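Local structure of thiosulfate sulfurtransferase (Pseudomonas aeruginosa, 1YT8) at residues E107-E121 / Y507-D521. The protein probably transfers sulfur from thiosulfate to cyanide, as rhodanese-family sulfurtransferases do, and carries four rhodanese-like domains in one chain. Sequence-based numbering, arbitrary orientation.
Sequences ELFRDVNVPSKAFGE and YLDWEFGLVEQLGRD
Glu107 meets Arg520 through both carboxylate oxygens. Arg520 NE donates to Glu107 OE1 at 3.0 Å, on the syn side but 31° out of the carboxylate plane, and Arg520 NH2 makes a weak bond to OE2. The carboxylate and guanidinium planes stand 64° apart, so the pair is not a flat bidentate one. Glu516 joins through Arg520 NH1, also weakly, which makes a three-residue salt-bridge network.

The indole of Trp510 packs against Arg110 and Asp111. Asp111 CB lies over one face of the six-membered ring, 3.7 Å from its centroid, in a CH-pi contact. Leu514 CD2 lies over the opposite face, toward its rim, and Lys117 CD comes to the ring edge. NE1 donates to a water that also takes the N-H of Arg110.

Extended beyond CG, Lys117 passes Trp510, and Lys117 NZ donates to Tyr507 OH at 2.8 Å. NZ also bridges to Asp111 OD1, from above the carboxylate plane.

Glu121 OE2 turns to Arg196 of the sulfite pocket, which probably eases its closeness to Glu511 OE1 (4.0 Å).

Lys117 is a knob among Tyr507, Trp510, Glu511 and Leu514; Leu514 is one among Val114, Lys117, Ala118 and Glu121. Helices 114-121 and 514-521 cross at -113°. The interface joins the chain between the first and second parallel sheets of the rhodanese fold to helices near the C-terminus.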
ATOM      1  N   GLU A 107      -4.204 -12.786  18.381  1.00 16.76           N
ATOM      2  CA  GLU A 107      -4.998 -11.572  18.237  1.00 17.27           C
ATOM      3  C   GLU A 107      -5.324 -11.358  16.759  1.00 16.62           C
ATOM      4  O   GLU A 107      -4.495 -11.628  15.894  1.00 17.46           O
ATOM      5  CB  GLU A 107      -4.209 -10.375  18.783  1.00 16.22           C
ATOM      6  CG  GLU A 107      -4.979  -9.052  18.858  1.00 19.77           C
ATOM      7  CD  GLU A 107      -6.099  -9.048  19.898  1.00 21.05           C
ATOM      8  OE1 GLU A 107      -6.104  -9.915  20.797  1.00 19.14           O
ATOM      9  OE2 GLU A 107      -6.972  -8.160  19.827  1.00 19.88           O
ATOM     10  N   LEU A 108      -6.536 -10.888  16.472  1.00 16.23           N
ATOM     11  CA  LEU A 108      -6.943 -10.635  15.092  1.00 15.61           C
ATOM     12  C   LEU A 108      -7.345  -9.177  14.903  1.00 15.33           C
ATOM     13  O   LEU A 108      -7.900  -8.556  15.807  1.00 17.14           O
ATOM     14  CB  LEU A 108      -8.095 -11.565  14.695  1.00 14.43           C
ATOM     15  CG  LEU A 108      -7.671 -13.027  14.491  1.00 15.03           C
ATOM     16  CD1 LEU A 108      -8.889 -13.891  14.177  1.00 17.10           C
ATOM     17  CD2 LEU A 108      -6.658 -13.101  13.349  1.00 15.63           C
ATOM     18  N   PHE A 109      -7.067  -8.641  13.718  1.00 13.90           N
ATOM     19  CA  PHE A 109      -7.363  -7.246  13.412  1.00 14.03           C
ATOM     20  C   PHE A 109      -8.162  -7.093  12.129  1.00 11.57           C
ATOM     21  O   PHE A 109      -8.068  -7.922  11.226  1.00 15.72           O
ATOM     22  CB  PHE A 109      -6.054  -6.469  13.238  1.00 14.58           C
ATOM     23  CG  PHE A 109      -5.200  -6.408  14.474  1.00 12.92           C
ATOM     24  CD1 PHE A 109      -5.188  -5.265  15.266  1.00 12.28           C
ATOM     25  CD2 PHE A 109      -4.381  -7.478  14.826  1.00 13.25           C
ATOM     26  CE1 PHE A 109      -4.370  -5.182  16.393  1.00 12.55           C
ATOM     27  CE2 PHE A 109      -3.557  -7.409  15.954  1.00 15.13           C
ATOM     28  CZ  PHE A 109      -3.550  -6.257  16.739  1.00 13.84           C
ATOM     29  N   ARG A 110      -8.949  -6.028  12.044  1.00 12.33           N
ATOM     30  CA  ARG A 110      -9.695  -5.773  10.820  1.00 14.17           C
ATOM     31  C   ARG A 110      -9.028  -4.581  10.144  1.00 13.98           C
ATOM     32  O   ARG A 110      -8.059  -4.024  10.674  1.00 11.48           O
ATOM     33  CB  ARG A 110     -11.170  -5.468  11.100  1.00 14.63           C
ATOM     34  CG  ARG A 110     -11.410  -4.304  12.033  1.00 18.06           C
ATOM     35  CD  ARG A 110     -12.867  -3.848  11.980  1.00 22.79           C
ATOM     36  NE  ARG A 110     -13.189  -3.204  10.708  1.00 25.17           N
ATOM     37  CZ  ARG A 110     -13.805  -3.797   9.690  1.00 28.18           C
ATOM     38  NH1 ARG A 110     -14.185  -5.068   9.777  1.00 28.44           N
ATOM     39  NH2 ARG A 110     -14.036  -3.117   8.575  1.00 29.17           N
ATOM     40  N   ASP A 111      -9.549  -4.209   8.977  1.00 13.63           N
ATOM     41  CA  ASP A 111      -9.046  -3.100   8.167  1.00 13.99           C
ATOM     42  C   ASP A 111      -7.710  -3.427   7.499  1.00 12.64           C
ATOM     43  O   ASP A 111      -7.295  -4.589   7.471  1.00 15.03           O
ATOM     44  CB  ASP A 111      -8.922  -1.820   9.007  1.00 13.12           C
ATOM     45  CG  ASP A 111      -9.270  -0.572   8.213  1.00 14.34           C
ATOM     46  OD1 ASP A 111      -8.424  -0.088   7.434  1.00 12.70           O
ATOM     47  OD2 ASP A 111     -10.410  -0.082   8.353  1.00 14.70           O
ATOM     48  N   VAL A 112      -7.048  -2.408   6.952  1.00 12.16           N
ATOM     49  CA  VAL A 112      -5.768  -2.600   6.264  1.00 12.99           C
ATOM     50  C   VAL A 112      -4.648  -1.722   6.835  1.00 11.02           C
ATOM     51  O   VAL A 112      -4.918  -0.730   7.513  1.00 15.08           O
ATOM     52  CB  VAL A 112      -5.907  -2.303   4.750  1.00 13.52           C
ATOM     53  CG1 VAL A 112      -6.939  -3.231   4.128  1.00 13.21           C
ATOM     54  CG2 VAL A 112      -6.314  -0.841   4.536  1.00 11.24           C
ATOM     55  N   ASN A 113      -3.401  -2.099   6.549  1.00 11.87           N
ATOM     56  CA  ASN A 113      -2.209  -1.376   7.014  1.00 11.38           C
ATOM     57  C   ASN A 113      -2.288  -1.171   8.528  1.00 10.99           C
ATOM     58  O   ASN A 113      -1.968  -0.098   9.051  1.00 10.05           O
ATOM     59  CB  ASN A 113      -2.104  -0.017   6.309  1.00 13.03           C
ATOM     60  CG  ASN A 113      -2.282  -0.122   4.798  1.00 12.14           C
ATOM     61  OD1 ASN A 113      -3.076   0.614   4.211  1.00 12.01           O
ATOM     62  ND2 ASN A 113      -1.542  -1.030   4.162  1.00  8.34           N
ATOM     63  N   VAL A 114      -2.691  -2.228   9.226  1.00 11.05           N
ATOM     64  CA  VAL A 114      -2.870  -2.182  10.672  1.00 11.73           C
ATOM     65  C   VAL A 114      -1.625  -1.841  11.492  1.00 11.81           C
ATOM     66  O   VAL A 114      -1.701  -1.030  12.417  1.00 12.04           O
ATOM     67  CB  VAL A 114      -3.507  -3.498  11.169  1.00 10.99           C
ATOM     68  CG1 VAL A 114      -3.765  -3.433  12.670  1.00 10.66           C
ATOM     69  CG2 VAL A 114      -4.824  -3.724  10.427  1.00 10.76           C
ATOM     70  N   PRO A 115      -0.468  -2.447  11.177  1.00 10.71           N
ATOM     71  CA  PRO A 115       0.714  -2.098  11.972  1.00 10.93           C
ATOM     72  C   PRO A 115       0.977  -0.590  11.930  1.00 11.62           C
ATOM     73  O   PRO A 115       1.242   0.039  12.960  1.00 11.04           O
ATOM     74  CB  PRO A 115       1.828  -2.898  11.302  1.00 12.11           C
ATOM     75  CG  PRO A 115       1.107  -4.133  10.833  1.00 12.80           C
ATOM     76  CD  PRO A 115      -0.172  -3.553  10.248  1.00 10.01           C
ATOM     77  N   SER A 116       0.891  -0.014  10.736  1.00  9.67           N
ATOM     78  CA  SER A 116       1.118   1.417  10.562  1.00 11.19           C
ATOM     79  C   SER A 116       0.117   2.276  11.326  1.00 10.34           C
ATOM     80  O   SER A 116       0.491   3.268  11.961  1.00 12.50           O
ATOM     81  CB  SER A 116       1.064   1.786   9.076  1.00 10.59           C
ATOM     82  OG  SER A 116       2.089   1.136   8.347  1.00 12.95           O
ATOM     83  N   LYS A 117      -1.157   1.902  11.263  1.00 11.92           N
ATOM     84  CA  LYS A 117      -2.198   2.666  11.941  1.00 11.73           C
ATOM     85  C   LYS A 117      -2.173   2.485  13.454  1.00 11.26           C
ATOM     86  O   LYS A 117      -2.397   3.439  14.204  1.00 10.26           O
ATOM     87  CB  LYS A 117      -3.569   2.288  11.384  1.00 13.28           C
ATOM     88  CG  LYS A 117      -3.695   2.546   9.895  1.00 12.63           C
ATOM     89  CD  LYS A 117      -5.029   2.070   9.359  1.00 11.46           C
ATOM     90  CE  LYS A 117      -5.158   2.383   7.879  1.00 11.03           C
ATOM     91  NZ  LYS A 117      -6.454   1.878   7.338  1.00 13.69           N
ATOM     92  N   ALA A 118      -1.908   1.262  13.899  1.00 12.21           N
ATOM     93  CA  ALA A 118      -1.836   0.980  15.326  1.00 10.84           C
ATOM     94  C   ALA A 118      -0.642   1.740  15.894  1.00 11.38           C
ATOM     95  O   ALA A 118      -0.699   2.278  17.004  1.00 11.11           O
ATOM     96  CB  ALA A 118      -1.673  -0.516  15.555  1.00 10.41           C
ATOM     97  N   PHE A 119       0.445   1.788  15.127  1.00 12.83           N
ATOM     98  CA  PHE A 119       1.632   2.513  15.569  1.00 11.98           C
ATOM     99  C   PHE A 119       1.301   3.996  15.731  1.00 11.91           C
ATOM    100  O   PHE A 119       1.759   4.643  16.670  1.00 11.43           O
ATOM    101  CB  PHE A 119       2.781   2.371  14.566  1.00 12.83           C
ATOM    102  CG  PHE A 119       3.981   3.215  14.913  1.00 14.31           C
ATOM    103  CD1 PHE A 119       4.768   2.906  16.019  1.00 13.26           C
ATOM    104  CD2 PHE A 119       4.292   4.346  14.166  1.00 12.56           C
ATOM    105  CE1 PHE A 119       5.853   3.714  16.381  1.00 14.44           C
ATOM    106  CE2 PHE A 119       5.373   5.163  14.518  1.00 14.57           C
ATOM    107  CZ  PHE A 119       6.156   4.842  15.633  1.00 14.63           C
ATOM    108  N   GLY A 120       0.506   4.531  14.808  1.00 11.97           N
ATOM    109  CA  GLY A 120       0.133   5.932  14.888  1.00 13.03           C
ATOM    110  C   GLY A 120      -0.573   6.251  16.194  1.00 13.67           C
ATOM    111  O   GLY A 120      -0.323   7.288  16.820  1.00 10.70           O
ATOM    112  N   GLU A 121      -1.457   5.353  16.616  1.00 12.94           N
ATOM    113  CA  GLU A 121      -2.186   5.552  17.857  1.00 12.44           C
ATOM    114  C   GLU A 121      -1.230   5.471  19.044  1.00 13.19           C
ATOM    115  O   GLU A 121      -1.407   6.184  20.033  1.00 12.48           O
ATOM    116  CB  GLU A 121      -3.299   4.508  18.000  1.00 14.01           C
ATOM    117  CG  GLU A 121      -4.424   4.633  16.963  1.00 13.86           C
ATOM    118  CD  GLU A 121      -5.067   6.015  16.936  1.00 16.27           C
ATOM    119  OE1 GLU A 121      -5.262   6.608  18.023  1.00 16.95           O
ATOM    120  OE2 GLU A 121      -5.391   6.503  15.830  1.00 16.41           O
ATOM    121  N   TYR A 507     -14.880   3.763  11.944  1.00 16.15           N
ATOM    122  CA  TYR A 507     -13.458   3.679  11.635  1.00 16.33           C
ATOM    123  C   TYR A 507     -12.665   4.322  12.773  1.00 15.65           C
ATOM    124  O   TYR A 507     -11.646   3.787  13.215  1.00 14.49           O
ATOM    125  CB  TYR A 507     -13.155   4.402  10.322  1.00 15.26           C
ATOM    126  CG  TYR A 507     -11.710   4.292   9.897  1.00 17.62           C
ATOM    127  CD1 TYR A 507     -11.186   3.076   9.452  1.00 17.14           C
ATOM    128  CD2 TYR A 507     -10.855   5.390   9.974  1.00 16.27           C
ATOM    129  CE1 TYR A 507      -9.844   2.959   9.096  1.00 16.61           C
ATOM    130  CE2 TYR A 507      -9.511   5.283   9.623  1.00 16.92           C
ATOM    131  CZ  TYR A 507      -9.015   4.066   9.186  1.00 17.34           C
ATOM    132  OH  TYR A 507      -7.688   3.955   8.840  1.00 16.53           O
ATOM    133  N   LEU A 508     -13.135   5.471  13.246  1.00 15.66           N
ATOM    134  CA  LEU A 508     -12.469   6.163  14.346  1.00 14.78           C
ATOM    135  C   LEU A 508     -12.523   5.317  15.617  1.00 16.11           C
ATOM    136  O   LEU A 508     -11.533   5.215  16.350  1.00 14.41           O
ATOM    137  CB  LEU A 508     -13.135   7.519  14.600  1.00 16.36           C
ATOM    138  CG  LEU A 508     -13.112   8.535  13.452  1.00 17.26           C
ATOM    139  CD1 LEU A 508     -13.845   9.796  13.891  1.00 15.48           C
ATOM    140  CD2 LEU A 508     -11.669   8.860  13.056  1.00 17.13           C
ATOM    141  N   ASP A 509     -13.680   4.715  15.878  1.00 15.07           N
ATOM    142  CA  ASP A 509     -13.842   3.879  17.062  1.00 16.43           C
ATOM    143  C   ASP A 509     -12.883   2.699  16.994  1.00 16.63           C
ATOM    144  O   ASP A 509     -12.330   2.281  18.009  1.00 16.25           O
ATOM    145  CB  ASP A 509     -15.276   3.357  17.184  1.00 17.28           C
ATOM    146  CG  ASP A 509     -16.290   4.463  17.402  1.00 20.94           C
ATOM    147  OD1 ASP A 509     -15.935   5.496  18.002  1.00 21.32           O
ATOM    148  OD2 ASP A 509     -17.453   4.289  16.982  1.00 24.72           O
ATOM    149  N   TRP A 510     -12.695   2.158  15.793  1.00 16.04           N
ATOM    150  CA  TRP A 510     -11.785   1.037  15.614  1.00 16.37           C
ATOM    151  C   TRP A 510     -10.359   1.462  15.974  1.00 15.20           C
ATOM    152  O   TRP A 510      -9.660   0.756  16.701  1.00 17.45           O
ATOM    153  CB  TRP A 510     -11.836   0.530  14.169  1.00 15.58           C
ATOM    154  CG  TRP A 510     -10.710  -0.398  13.826  1.00 15.95           C
ATOM    155  CD1 TRP A 510     -10.524  -1.674  14.276  1.00 13.88           C
ATOM    156  CD2 TRP A 510      -9.582  -0.094  12.997  1.00 15.87           C
ATOM    157  NE1 TRP A 510      -9.348  -2.185  13.780  1.00 15.30           N
ATOM    158  CE2 TRP A 510      -8.749  -1.235  12.990  1.00 14.43           C
ATOM    159  CE3 TRP A 510      -9.196   1.033  12.258  1.00 14.73           C
ATOM    160  CZ2 TRP A 510      -7.548  -1.283  12.277  1.00 13.86           C
ATOM    161  CZ3 TRP A 510      -7.999   0.988  11.547  1.00 16.11           C
ATOM    162  CH2 TRP A 510      -7.190  -0.166  11.562  1.00 15.52           C
ATOM    163  N   GLU A 511      -9.926   2.618  15.480  1.00 13.89           N
ATOM    164  CA  GLU A 511      -8.576   3.084  15.782  1.00 15.87           C
ATOM    165  C   GLU A 511      -8.403   3.350  17.277  1.00 15.33           C
ATOM    166  O   GLU A 511      -7.319   3.152  17.827  1.00 17.02           O
ATOM    167  CB  GLU A 511      -8.238   4.337  14.959  1.00 16.08           C
ATOM    168  CG  GLU A 511      -8.204   4.063  13.452  1.00 17.22           C
ATOM    169  CD  GLU A 511      -7.653   5.217  12.627  1.00 20.73           C
ATOM    170  OE1 GLU A 511      -8.084   6.370  12.832  1.00 21.85           O
ATOM    171  OE2 GLU A 511      -6.796   4.963  11.755  1.00 21.42           O
ATOM    172  N   PHE A 512      -9.481   3.769  17.933  1.00 14.88           N
ATOM    173  CA  PHE A 512      -9.464   4.051  19.369  1.00 17.16           C
ATOM    174  C   PHE A 512      -9.091   2.813  20.190  1.00 16.74           C
ATOM    175  O   PHE A 512      -8.586   2.926  21.310  1.00 16.41           O
ATOM    176  CB  PHE A 512     -10.843   4.550  19.814  1.00 22.92           C
ATOM    177  CG  PHE A 512     -10.912   4.961  21.267  1.00 26.65           C
ATOM    178  CD1 PHE A 512     -10.407   6.189  21.684  1.00 29.19           C
ATOM    179  CD2 PHE A 512     -11.486   4.116  22.216  1.00 29.44           C
ATOM    180  CE1 PHE A 512     -10.473   6.574  23.030  1.00 31.21           C
ATOM    181  CE2 PHE A 512     -11.557   4.489  23.563  1.00 30.11           C
ATOM    182  CZ  PHE A 512     -11.049   5.722  23.969  1.00 30.50           C
ATOM    183  N   GLY A 513      -9.341   1.629  19.639  1.00 15.39           N
ATOM    184  CA  GLY A 513      -9.029   0.413  20.371  1.00 14.55           C
ATOM    185  C   GLY A 513      -7.755  -0.308  19.966  1.00 14.59           C
ATOM    186  O   GLY A 513      -7.455  -1.376  20.505  1.00 14.12           O
ATOM    187  N   LEU A 514      -6.990   0.268  19.044  1.00 11.95           N
ATOM    188  CA  LEU A 514      -5.765  -0.370  18.562  1.00 12.35           C
ATOM    189  C   LEU A 514      -4.626  -0.554  19.560  1.00 12.64           C
ATOM    190  O   LEU A 514      -3.979  -1.597  19.568  1.00 13.52           O
ATOM    191  CB  LEU A 514      -5.235   0.367  17.329  1.00 12.08           C
ATOM    192  CG  LEU A 514      -6.035   0.132  16.048  1.00 13.30           C
ATOM    193  CD1 LEU A 514      -5.454   0.972  14.928  1.00 11.95           C
ATOM    194  CD2 LEU A 514      -5.997  -1.348  15.687  1.00 14.27           C
ATOM    195  N   VAL A 515      -4.359   0.446  20.391  1.00 12.02           N
ATOM    196  CA  VAL A 515      -3.275   0.309  21.356  1.00 13.62           C
ATOM    197  C   VAL A 515      -3.541  -0.858  22.303  1.00 14.47           C
ATOM    198  O   VAL A 515      -2.627  -1.613  22.650  1.00 15.86           O
ATOM    199  CB  VAL A 515      -3.067   1.614  22.143  1.00 13.65           C
ATOM    200  CG1 VAL A 515      -2.095   1.389  23.299  1.00 13.59           C
ATOM    201  CG2 VAL A 515      -2.516   2.676  21.202  1.00 15.41           C
ATOM    202  N   GLU A 516      -4.796  -1.020  22.707  1.00 15.34           N
ATOM    203  CA  GLU A 516      -5.156  -2.118  23.589  1.00 18.13           C
ATOM    204  C   GLU A 516      -4.887  -3.443  22.872  1.00 17.22           C
ATOM    205  O   GLU A 516      -4.365  -4.382  23.470  1.00 15.94           O
ATOM    206  CB  GLU A 516      -6.630  -2.026  23.984  1.00 20.61           C
ATOM    207  CG  GLU A 516      -7.066  -3.093  24.975  1.00 26.67           C
ATOM    208  CD  GLU A 516      -8.523  -2.956  25.379  1.00 31.83           C
ATOM    209  OE1 GLU A 516      -8.917  -1.858  25.824  1.00 34.43           O
ATOM    210  OE2 GLU A 516      -9.273  -3.948  25.257  1.00 35.29           O
ATOM    211  N   GLN A 517      -5.235  -3.513  21.589  1.00 16.06           N
ATOM    212  CA  GLN A 517      -5.009  -4.736  20.817  1.00 14.20           C
ATOM    213  C   GLN A 517      -3.521  -5.052  20.686  1.00 14.03           C
ATOM    214  O   GLN A 517      -3.124  -6.219  20.742  1.00 15.73           O
ATOM    215  CB  GLN A 517      -5.618  -4.629  19.416  1.00 15.93           C
ATOM    216  CG  GLN A 517      -7.132  -4.633  19.365  1.00 14.55           C
ATOM    217  CD  GLN A 517      -7.635  -5.050  18.001  1.00 16.22           C
ATOM    218  OE1 GLN A 517      -7.664  -6.242  17.672  1.00 18.41           O
ATOM    219  NE2 GLN A 517      -8.007  -4.074  17.187  1.00 14.26           N
ATOM    220  N   LEU A 518      -2.705  -4.019  20.492  1.00 13.89           N
ATOM    221  CA  LEU A 518      -1.258  -4.205  20.381  1.00 14.01           C
ATOM    222  C   LEU A 518      -0.737  -4.867  21.654  1.00 15.48           C
ATOM    223  O   LEU A 518       0.139  -5.729  21.606  1.00 16.11           O
ATOM    224  CB  LEU A 518      -0.548  -2.858  20.184  1.00 14.00           C
ATOM    225  CG  LEU A 518      -0.668  -2.162  18.824  1.00 13.04           C
ATOM    226  CD1 LEU A 518       0.097  -0.841  18.859  1.00 10.60           C
ATOM    227  CD2 LEU A 518      -0.106  -3.063  17.727  1.00 13.33           C
ATOM    228  N   GLY A 519      -1.286  -4.456  22.796  1.00 16.13           N
ATOM    229  CA  GLY A 519      -0.868  -5.031  24.061  1.00 16.30           C
ATOM    230  C   GLY A 519      -1.197  -6.510  24.117  1.00 18.63           C
ATOM    231  O   GLY A 519      -0.414  -7.310  24.625  1.00 17.70           O
ATOM    232  N   ARG A 520      -2.359  -6.883  23.591  1.00 18.17           N
ATOM    233  CA  ARG A 520      -2.759  -8.281  23.597  1.00 19.36           C
ATOM    234  C   ARG A 520      -1.915  -9.111  22.635  1.00 19.75           C
ATOM    235  O   ARG A 520      -1.611 -10.270  22.921  1.00 19.56           O
ATOM    236  CB  ARG A 520      -4.249  -8.425  23.256  1.00 22.55           C
ATOM    237  CG  ARG A 520      -5.183  -7.892  24.340  1.00 25.66           C
ATOM    238  CD  ARG A 520      -6.495  -8.667  24.373  1.00 30.31           C
ATOM    239  NE  ARG A 520      -7.304  -8.467  23.176  1.00 32.94           N
ATOM    240  CZ  ARG A 520      -8.074  -7.403  22.958  1.00 35.97           C
ATOM    241  NH1 ARG A 520      -8.143  -6.436  23.863  1.00 37.01           N
ATOM    242  NH2 ARG A 520      -8.777  -7.307  21.835  1.00 35.30           N
ATOM    243  N   ASP A 521      -1.529  -8.525  21.502  1.00 18.18           N
ATOM    244  CA  ASP A 521      -0.709  -9.242  20.526  1.00 17.49           C
ATOM    245  C   ASP A 521       0.699  -9.461  21.082  1.00 17.14           C
ATOM    246  O   ASP A 521       1.201 -10.584  21.086  1.00 17.94           O
ATOM    247  CB  ASP A 521      -0.611  -8.463  19.218  1.00 17.47           C
ATOM    248  CG  ASP A 521       0.285  -9.148  18.211  1.00 17.37           C
ATOM    249  OD1 ASP A 521      -0.161 -10.130  17.579  1.00 17.77           O
ATOM    250  OD2 ASP A 521       1.450  -8.719  18.071  1.00 17.97           O
TER
HETATM  251  O   HOH W   1      -1.833 -10.713  15.389  1.00 14.84           O
HETATM  252  O   HOH W   2      -1.387 -12.619  18.722  1.00 18.82           O
HETATM  253  O   HOH W   3      -9.064  -4.842  14.870  1.00 16.67           O